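Local coordinates for protein nuclease NucT (Helicobacter pylori, PDB 6EHI) that is a nuclease of the PLD-like family, with a mixed beta sheet packed against helices, at residues N21-I24 and S25-S29; A110-D113 and D114-F118; L137-D141 and T142-L146. The protein carries 1 engineered substitution. One frame throughout, in Å; residues are numbered along the deposited sequence.

Contact 1: N21-I24 and S25-S29; sequences NSLI and SGISS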
ATOM      1  N   ASN A  21      14.667  -5.627  -6.275  1.00 18.95           N
ATOM      2  CA  ASN A  21      15.269  -6.881  -6.682  1.00 21.69           C
ATOM      3  C   ASN A  21      14.390  -8.051  -6.217  1.00 21.25           C
ATOM      4  O   ASN A  21      14.269  -9.027  -6.948  1.00 21.06           O
ATOM      5  CB  ASN A  21      16.755  -7.027  -6.130  1.00 23.32           C
ATOM      6  CG  ASN A  21      17.782  -6.077  -6.784  1.00 28.60           C
ATOM      7  OD1 ASN A  21      17.590  -5.524  -7.848  1.00 32.18           O
ATOM      8  ND2 ASN A  21      18.911  -5.898  -6.102  1.00 30.94           N
ATOM      9  N   SER A  22      13.754  -7.987  -5.035  1.00 19.82           N
ATOM     10  CA  SER A  22      12.872  -9.046  -4.553  1.00 18.37           C
ATOM     11  C   SER A  22      11.688  -9.231  -5.510  1.00 17.88           C
ATOM     12  O   SER A  22      11.249 -10.347  -5.804  1.00 21.32           O
ATOM     13  CB  SER A  22      12.319  -8.743  -3.158  1.00 17.66           C
ATOM     14  OG  SER A  22      11.496  -9.782  -2.611  1.00 18.22           O
ATOM     15  N   LEU A  23      11.077  -8.119  -5.854  1.00 18.18           N
ATOM     16  CA  LEU A  23       9.871  -8.109  -6.678  1.00 15.31           C
ATOM     17  C   LEU A  23      10.243  -8.635  -8.076  1.00 17.89           C
ATOM     18  O   LEU A  23       9.550  -9.443  -8.640  1.00 18.79           O
ATOM     19  CB  LEU A  23       9.333  -6.666  -6.817  1.00 16.39           C
ATOM     20  CG  LEU A  23       8.094  -6.505  -7.712  1.00 16.13           C
ATOM     21  CD1 LEU A  23       7.010  -7.413  -7.174  1.00 16.85           C
ATOM     22  CD2 LEU A  23       7.635  -5.063  -7.750  1.00 19.08           C
ATOM     23  N   ILE A  24      11.297  -8.075  -8.647  1.00 18.58           N
ATOM     24  CA  ILE A  24      11.750  -8.456  -9.982  1.00 20.00           C
ATOM     25  C   ILE A  24      12.110  -9.913 -10.014  1.00 20.37           C
ATOM     26  O   ILE A  24      11.679 -10.597 -10.930  1.00 20.48           O
ATOM     27  CB  ILE A  24      12.828  -7.524 -10.490  1.00 20.40           C
ATOM     28  CG1 ILE A  24      12.089  -6.319 -10.998  1.00 23.76           C
ATOM     29  CG2 ILE A  24      13.643  -8.138 -11.637  1.00 21.05           C
ATOM     30  CD1 ILE A  24      12.928  -5.207 -11.491  1.00 28.81           C
ATOM     31  N   SER A  25      12.831 -10.375  -9.003  1.00 21.41           N
ATOM     32  CA  SER A  25      13.154 -11.791  -8.918  1.00 22.08           C
ATOM     33  C   SER A  25      11.918 -12.703  -8.743  1.00 21.16           C
ATOM     34  O   SER A  25      11.798 -13.768  -9.359  1.00 23.93           O
ATOM     35  CB  SER A  25      14.191 -12.025  -7.844  1.00 26.02           C
ATOM     36  OG  SER A  25      14.328 -13.385  -7.596  1.00 30.32           O
ATOM     37  N   GLY A  26      10.954 -12.266  -7.946  1.00 19.92           N
ATOM     38  CA  GLY A  26       9.730 -13.011  -7.743  1.00 17.76           C
ATOM     39  C   GLY A  26       8.980 -13.196  -9.049  1.00 19.24           C
ATOM     40  O   GLY A  26       8.393 -14.225  -9.310  1.00 21.41           O
ATOM     41  N   ILE A  27       8.921 -12.156  -9.856  1.00 17.32           N
ATOM     42  CA  ILE A  27       8.185 -12.216 -11.155  1.00 16.73           C
ATOM     43  C   ILE A  27       8.970 -13.097 -12.139  1.00 19.95           C
ATOM     44  O   ILE A  27       8.374 -13.938 -12.801  1.00 20.03           O
ATOM     45  CB  ILE A  27       7.992 -10.796 -11.772  1.00 16.49           C
ATOM     46  CG1 ILE A  27       6.989 -10.007 -10.950  1.00 15.06           C
ATOM     47  CG2 ILE A  27       7.634 -10.848 -13.250  1.00 20.36           C
ATOM     48  CD1 ILE A  27       7.028  -8.548 -11.328  1.00 16.10           C
ATOM     49  N   SER A  28      10.257 -12.809 -12.229  1.00 21.65           N
ATOM     50  CA  SER A  28      11.188 -13.425 -13.159  1.00 22.82           C
ATOM     51  C   SER A  28      11.297 -14.892 -12.992  1.00 25.15           C
ATOM     52  O   SER A  28      11.252 -15.602 -13.994  1.00 23.28           O
ATOM     53  CB  SER A  28      12.524 -12.789 -13.044  1.00 24.52           C
ATOM     54  OG  SER A  28      12.361 -11.530 -13.572  1.00 26.38           O
ATOM     55  N   SER A  29      11.319 -15.369 -11.749  1.00 24.33           N
ATOM     56  CA  SER A  29      11.438 -16.783 -11.511  1.00 25.16           C
ATOM     57  C   SER A  29      10.095 -17.550 -11.426  1.00 24.44           C
ATOM     58  O   SER A  29      10.092 -18.713 -11.058  1.00 22.06           O
ATOM     59  CB  SER A  29      12.323 -17.009 -10.273  1.00 27.41           C
ATOM     60  OG  SER A  29      13.613 -16.384 -10.472  1.00 32.99           O
TER
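This is a local contact within one alpha helix: N21 to S25 and the three pairs that follow it make the i to i+4 turns near the C-terminal end of helix 16-28, in the PLD-like fold. The evidence is a regular series of backbone bonds. S25 N lies 2.8 Å from N21 O, G26 N reaches S22 O at 2.9 Å, and I27 N reaches L23 O at 3.0 Å. On the buried side, L23 CG and I27 CD1 come within 4.3 Å, one turn apart along the same flank. I27 and I24 both rest on I46 of helix 44-54, while S22 and L23 lean on F118 of strand 116-120; the helix thus packs on both a neighbouring helix and the sheet. The end of the helix is also tied down: S28 O is hydrogen-bonded to R56 NH1. The distinctive side chain is S28, whose OG lies beside its own backbone N (chi1 -70°), a rotation that turns the hydroxyl toward I24 O. Two donors of the same residue therefore grip I24 O: S28 N, 2.9 Å away at an N-H...O angle of 161°, and S28 OG, also 2.9 Å away but standing 38° above the carbonyl plane.

Contact 2: A110-D113 and D114-F118; sequences AIID and DKIVF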
ATOM      1  N   ALA A 110       1.157  -8.313  -6.283  1.00 12.62           N
ATOM      2  CA  ALA A 110       1.584  -9.332  -7.239  1.00 14.36           C
ATOM      3  C   ALA A 110       1.473 -10.742  -6.587  1.00 15.39           C
ATOM      4  O   ALA A 110       1.977 -10.949  -5.465  1.00 17.15           O
ATOM      5  CB  ALA A 110       2.948  -9.122  -7.714  1.00 14.18           C
ATOM      6  N   ILE A 111       0.731 -11.633  -7.228  1.00 13.86           N
ATOM      7  CA  ILE A 111       0.623 -13.029  -6.754  1.00 14.70           C
ATOM      8  C   ILE A 111       1.423 -13.921  -7.710  1.00 14.69           C
ATOM      9  O   ILE A 111       1.092 -14.017  -8.886  1.00 17.48           O
ATOM     10  CB  ILE A 111      -0.798 -13.489  -6.730  1.00 15.72           C
ATOM     11  CG1 ILE A 111      -1.758 -12.486  -6.000  1.00 17.19           C
ATOM     12  CG2 ILE A 111      -0.879 -14.853  -6.032  1.00 17.11           C
ATOM     13  CD1 ILE A 111      -3.204 -12.730  -6.229  1.00 18.94           C
ATOM     14  N   ILE A 112       2.367 -14.664  -7.185  1.00 16.12           N
ATOM     15  CA  ILE A 112       3.269 -15.437  -8.005  1.00 16.67           C
ATOM     16  C   ILE A 112       2.956 -16.926  -7.770  1.00 21.37           C
ATOM     17  O   ILE A 112       3.074 -17.402  -6.629  1.00 19.04           O
ATOM     18  CB  ILE A 112       4.756 -15.187  -7.642  1.00 20.51           C
ATOM     19  CG1 ILE A 112       5.143 -13.702  -7.645  1.00 20.90           C
ATOM     20  CG2 ILE A 112       5.674 -15.931  -8.606  1.00 20.69           C
ATOM     21  CD1 ILE A 112       4.699 -12.935  -8.873  1.00 23.82           C
ATOM     22  N   ASP A 113       2.613 -17.652  -8.841  1.00 24.44           N
ATOM     23  CA  ASP A 113       2.275 -19.080  -8.735  1.00 25.56           C
ATOM     24  C   ASP A 113       1.240 -19.238  -7.544  1.00 27.31           C
ATOM     25  O   ASP A 113       0.261 -18.478  -7.393  1.00 23.92           O
ATOM     26  CB  ASP A 113       3.549 -19.895  -8.552  1.00 25.57           C
ATOM     27  CG  ASP A 113       4.617 -19.727  -9.723  1.00 27.49           C
ATOM     28  OD1 ASP A 113       4.278 -19.278 -10.868  1.00 25.83           O
ATOM     29  OD2 ASP A 113       5.801 -20.123  -9.546  1.00 27.00           O
ATOM     30  N   ASP A 114       1.433 -20.227  -6.686  1.00 32.16           N
ATOM     31  CA  ASP A 114       0.572 -20.248  -5.429  1.00 37.47           C
ATOM     32  C   ASP A 114       1.491 -19.998  -4.263  1.00 36.44           C
ATOM     33  O   ASP A 114       1.276 -20.477  -3.141  1.00 31.43           O
ATOM     34  CB  ASP A 114      -0.166 -21.592  -5.317  1.00 35.76           C
ATOM     35  CG  ASP A 114       0.776 -22.835  -5.545  1.00 47.03           C
ATOM     36  OD1 ASP A 114       1.912 -22.680  -6.087  1.00 44.62           O
ATOM     37  OD2 ASP A 114       0.360 -23.974  -5.184  1.00 48.25           O
ATOM     38  N   LYS A 115       2.599 -19.316  -4.527  1.00 30.65           N
ATOM     39  CA  LYS A 115       3.671 -19.330  -3.583  1.00 31.33           C
ATOM     40  C   LYS A 115       3.993 -18.035  -2.958  1.00 26.73           C
ATOM     41  O   LYS A 115       4.550 -18.045  -1.857  1.00 27.18           O
ATOM     42  CB  LYS A 115       4.925 -19.884  -4.235  1.00 34.48           C
ATOM     43  CG  LYS A 115       4.725 -21.244  -4.900  1.00 40.77           C
ATOM     44  CD  LYS A 115       4.106 -22.315  -3.981  1.00 43.37           C
ATOM     45  CE  LYS A 115       4.254 -23.731  -4.566  1.00 45.58           C
ATOM     46  NZ  LYS A 115       5.565 -24.334  -4.195  1.00 51.23           N
ATOM     47  N   ILE A 116       3.771 -16.909  -3.636  1.00 22.49           N
ATOM     48  CA  ILE A 116       4.221 -15.639  -3.051  1.00 22.10           C
ATOM     49  C   ILE A 116       3.172 -14.562  -3.320  1.00 18.34           C
ATOM     50  O   ILE A 116       2.525 -14.576  -4.337  1.00 15.53           O
ATOM     51  CB  ILE A 116       5.547 -15.056  -3.686  1.00 23.81           C
ATOM     52  CG1 ILE A 116       6.674 -16.094  -3.737  1.00 26.77           C
ATOM     53  CG2 ILE A 116       6.005 -13.817  -2.945  1.00 26.28           C
ATOM     54  CD1 ILE A 116       7.767 -15.660  -4.765  1.00 27.71           C
ATOM     55  N   VAL A 117       2.925 -13.712  -2.315  1.00 17.92           N
ATOM     56  CA  VAL A 117       2.208 -12.462  -2.572  1.00 19.75           C
ATOM     57  C   VAL A 117       3.039 -11.285  -2.085  1.00 17.50           C
ATOM     58  O   VAL A 117       3.707 -11.333  -1.052  1.00 17.41           O
ATOM     59  CB  VAL A 117       0.796 -12.444  -2.056  1.00 22.24           C
ATOM     60  CG1 VAL A 117       0.760 -12.667  -0.567  1.00 24.55           C
ATOM     61  CG2 VAL A 117       0.158 -11.115  -2.465  1.00 23.45           C
ATOM     62  N   PHE A 118       3.092 -10.253  -2.955  1.00 14.71           N
ATOM     63  CA  PHE A 118       3.728  -8.949  -2.694  1.00 15.58           C
ATOM     64  C   PHE A 118       2.673  -7.938  -2.568  1.00 14.40           C
ATOM     65  O   PHE A 118       1.727  -7.837  -3.375  1.00 13.43           O
ATOM     66  CB  PHE A 118       4.659  -8.497  -3.863  1.00 13.37           C
ATOM     67  CG  PHE A 118       5.845  -9.394  -4.087  1.00 15.14           C
ATOM     68  CD1 PHE A 118       5.801 -10.503  -4.926  1.00 14.70           C
ATOM     69  CD2 PHE A 118       7.080  -9.060  -3.540  1.00 17.18           C
ATOM     70  CE1 PHE A 118       6.920 -11.234  -5.149  1.00 17.22           C
ATOM     71  CE2 PHE A 118       8.218  -9.844  -3.734  1.00 18.24           C
ATOM     72  CZ  PHE A 118       8.130 -10.929  -4.528  1.00 18.32           C
TER
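I112 lays CG1 against the edge of the F118 ring, 3.9 Å from CE1 and in the ring plane. The chi1 of I112 (-53°) sets CG1 anti to its carbonyl carbon, which presents this branch to the ring. I112 CB also meets I116 CB at 4.0 Å, and A110 CB lies near F118 CD1, so A110, I112, I116 and F118 make one apolar face of a beta hairpin. The strands run antiparallel, the axes of their short segments at 168°. A110 with F118 and I112 with I116 are hydrogen-bonded pairs; F118 N to A110 O (2.8 Å) and I112 N to I116 O (2.9 Å, N-H...O 173°) are short and straight. I111 and V117 form the non-hydrogen-bonded pair between them, their side chains on the other face. At the turn, I112 O accepts from both K115 N (2.9 Å) and I116 N (3.1 Å), each in the carbonyl plane; with K115 and I116 both facing I112, this is a classic beta bulge. D113, in the turn, directs its carboxylate to the backbone N atoms of R31, E32 and S33, pinning the hairpin to the start of strand 33-38. That strand flanks 108-112, and strand 134-139 flanks 116-120, with L136 and K138 touching F118. Helix 16-28 lies on the F118 face, whereas I111 and V117 pack against helix 142-158.

Contact 3: L137-D141 and T142-L146; sequences LKTDD and TETIL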
ATOM      1  N   LEU A 137       5.824  -5.633   1.281  1.00 17.59           N
ATOM      2  CA  LEU A 137       5.798  -6.901   2.031  1.00 17.02           C
ATOM      3  C   LEU A 137       5.667  -8.084   1.113  1.00 18.54           C
ATOM      4  O   LEU A 137       4.785  -8.120   0.255  1.00 17.52           O
ATOM      5  CB  LEU A 137       4.677  -6.924   3.031  1.00 18.22           C
ATOM      6  CG  LEU A 137       4.769  -8.215   3.905  1.00 23.87           C
ATOM      7  CD1 LEU A 137       5.328  -7.782   5.226  1.00 29.52           C
ATOM      8  CD2 LEU A 137       3.498  -8.940   4.075  1.00 29.41           C
ATOM      9  N   LYS A 138       6.586  -9.014   1.241  1.00 19.27           N
ATOM     10  CA  LYS A 138       6.531 -10.338   0.606  1.00 16.72           C
ATOM     11  C   LYS A 138       6.135 -11.373   1.623  1.00 17.81           C
ATOM     12  O   LYS A 138       6.662 -11.351   2.763  1.00 19.86           O
ATOM     13  CB  LYS A 138       7.894 -10.700   0.081  1.00 17.98           C
ATOM     14  CG  LYS A 138       8.003 -12.016  -0.652  1.00 21.09           C
ATOM     15  CD  LYS A 138       9.458 -12.211  -1.137  1.00 22.21           C
ATOM     16  CE  LYS A 138       9.696 -13.627  -1.617  1.00 28.39           C
ATOM     17  NZ  LYS A 138      11.167 -13.790  -1.776  1.00 27.09           N
ATOM     18  N   THR A 139       5.156 -12.170   1.272  1.00 16.77           N
ATOM     19  CA  THR A 139       4.790 -13.313   2.109  1.00 18.27           C
ATOM     20  C   THR A 139       4.538 -14.551   1.333  1.00 19.46           C
ATOM     21  O   THR A 139       4.064 -14.516   0.189  1.00 17.93           O
ATOM     22  CB  THR A 139       3.645 -13.000   3.075  1.00 20.51           C
ATOM     23  OG1 THR A 139       3.422 -14.098   3.997  1.00 20.12           O
ATOM     24  CG2 THR A 139       2.371 -12.771   2.360  1.00 23.98           C
ATOM     25  N   ASP A 140       4.841 -15.697   1.967  1.00 18.59           N
ATOM     26  CA  ASP A 140       4.442 -17.022   1.450  1.00 22.06           C
ATOM     27  C   ASP A 140       3.315 -17.664   2.272  1.00 20.29           C
ATOM     28  O   ASP A 140       3.073 -18.874   2.203  1.00 25.02           O
ATOM     29  CB  ASP A 140       5.657 -17.962   1.361  1.00 23.42           C
ATOM     30  CG  ASP A 140       6.230 -18.307   2.696  1.00 27.93           C
ATOM     31  OD1 ASP A 140       5.765 -17.790   3.730  1.00 24.68           O
ATOM     32  OD2 ASP A 140       7.171 -19.139   2.751  1.00 32.02           O
ATOM     33  N   ASP A 141       2.614 -16.879   3.083  1.00 19.63           N
ATOM     34  CA  ASP A 141       1.550 -17.375   3.884  1.00 22.43           C
ATOM     35  C   ASP A 141       0.410 -17.854   3.019  1.00 22.91           C
ATOM     36  O   ASP A 141      -0.234 -17.062   2.293  1.00 22.20           O
ATOM     37  CB  ASP A 141       1.058 -16.264   4.799  1.00 24.65           C
ATOM     38  CG  ASP A 141      -0.073 -16.687   5.688  1.00 29.07           C
ATOM     39  OD1 ASP A 141      -0.047 -17.773   6.275  1.00 36.44           O
ATOM     40  OD2 ASP A 141      -1.006 -15.913   5.840  1.00 30.40           O
ATOM     41  N   THR A 142       0.059 -19.144   3.164  1.00 25.99           N
ATOM     42  CA  THR A 142      -0.782 -19.741   2.140  1.00 24.84           C
ATOM     43  C   THR A 142      -2.243 -19.241   2.303  1.00 23.96           C
ATOM     44  O   THR A 142      -2.903 -19.080   1.323  1.00 21.96           O
ATOM     45  CB  THR A 142      -0.688 -21.307   2.172  1.00 28.76           C
ATOM     46  OG1 THR A 142      -1.160 -21.784   3.424  1.00 32.24           O
ATOM     47  CG2 THR A 142       0.727 -21.778   2.004  1.00 26.86           C
ATOM     48  N   GLU A 143      -2.707 -18.954   3.525  1.00 24.90           N
ATOM     49  CA  GLU A 143      -4.026 -18.395   3.713  1.00 24.76           C
ATOM     50  C   GLU A 143      -4.135 -17.053   3.030  1.00 20.97           C
ATOM     51  O   GLU A 143      -5.152 -16.788   2.342  1.00 22.05           O
ATOM     52  CB  GLU A 143      -4.456 -18.300   5.212  1.00 27.80           C
ATOM     53  CG  GLU A 143      -5.941 -18.004   5.343  1.00 31.29           C
ATOM     54  CD  GLU A 143      -6.448 -17.941   6.765  1.00 35.58           C
ATOM     55  OE1 GLU A 143      -5.615 -18.175   7.680  1.00 34.79           O
ATOM     56  OE2 GLU A 143      -7.660 -17.595   6.935  1.00 32.87           O
ATOM     57  N   THR A 144      -3.112 -16.202   3.205  1.00 18.67           N
ATOM     58  CA  THR A 144      -3.096 -14.871   2.493  1.00 16.89           C
ATOM     59  C   THR A 144      -3.070 -15.050   0.976  1.00 16.69           C
ATOM     60  O   THR A 144      -3.807 -14.351   0.270  1.00 18.39           O
ATOM     61  CB  THR A 144      -1.857 -14.137   2.927  1.00 17.12           C
ATOM     62  OG1 THR A 144      -1.884 -13.994   4.315  1.00 19.80           O
ATOM     63  CG2 THR A 144      -1.723 -12.708   2.353  1.00 16.76           C
ATOM     64  N   ILE A 145      -2.225 -15.947   0.486  1.00 17.07           N
ATOM     65  CA  ILE A 145      -2.147 -16.214  -0.952  1.00 19.93           C
ATOM     66  C   ILE A 145      -3.486 -16.690  -1.485  1.00 17.65           C
ATOM     67  O   ILE A 145      -3.967 -16.179  -2.502  1.00 19.26           O
ATOM     68  CB  ILE A 145      -0.982 -17.166  -1.370  1.00 19.72           C
ATOM     69  CG1 ILE A 145       0.363 -16.515  -1.083  1.00 21.59           C
ATOM     70  CG2 ILE A 145      -1.088 -17.552  -2.860  1.00 20.64           C
ATOM     71  CD1 ILE A 145       1.611 -17.407  -0.960  1.00 24.25           C
ATOM     72  N   LEU A 146      -4.129 -17.683  -0.847  1.00 18.07           N
ATOM     73  CA  LEU A 146      -5.447 -18.200  -1.332  1.00 20.18           C
ATOM     74  C   LEU A 146      -6.500 -17.119  -1.325  1.00 18.27           C
ATOM     75  O   LEU A 146      -7.338 -17.008  -2.220  1.00 21.01           O
ATOM     76  CB  LEU A 146      -5.942 -19.410  -0.512  1.00 23.66           C
ATOM     77  CG  LEU A 146      -5.040 -20.614  -0.607  1.00 26.33           C
ATOM     78  CD1 LEU A 146      -5.452 -21.640   0.452  1.00 27.23           C
ATOM     79  CD2 LEU A 146      -5.064 -21.242  -1.999  1.00 28.58           C
TER
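D141 extends its carboxylate with CG anti to the backbone N (chi1 180°), and T144 turns OG1 to the side of its own backbone N (chi1 -58°); together these rotations bring the T144 hydroxyl up to OD2 of the D141 carboxylate at the start of helix 142-158. T144 OG1 donates to D141 OD2 at 2.6 Å, approaching on the anti side and 17° out of the carboxylate plane, with the two side chains crossing at about a right angle. The same OD2 receives a second, weak bond from T144 N at 3.4 Å. D141 thus stands at the N-cap position, one oxygen holding both the amide and the hydroxyl of a single residue in the first turn. Its backbone works as well: I145 N donates to D141 O at 2.9 Å, which closes the first i to i+4 turn. A negative carboxylate here would probably be stabilised by the helix end.

The approach from strand 134-139 is fixed by T139. D141 N donates to T139 OG1 at 3.0 Å, an ST turn that bends the chain out of the strand, and the same hydroxyl is also hydrogen-bonded to N7 OD1 of the same chain. D140 OD1, at the bend, accepts from K6 N. The methyl groups T139 CG2 and T144 CG2 meet at 4.1 Å, and I145 CD1 packs on the backbone of D140, 3.7 Å from D140 C. N7 of the second subunit packs on T139, D141 and T144, and L137 meets its counterpart L137 there, so this region also lines the dimer contact. Taken together, the ST turn and the aspartate N-cap mark the passage from strand 134-139 into helix 142-158, here joining the sheet of the PLD-like fold to its long C-terminal helix.

In the fold
Along the chain the contacts come in series: contact 1 in helix 16-28, contact 2 in the hairpin of strands 108-112 and 116-120, and contact 3 where strand 134-139 passes into helix 142-158. Their centres lie about 10 Å (1 and 2), 7 Å (2 and 3) and 16 Å (1 and 3) apart, which puts contact 2 in the middle. Contacts 2 and 3 share the sheet, since strands 116-120 and 134-139 are neighbours, and V117 O to T139 N is a probable hydrogen bond. The two helices pack against opposite faces of the hairpin, so residues distant in sequence make a single layered region of the PLD-like fold.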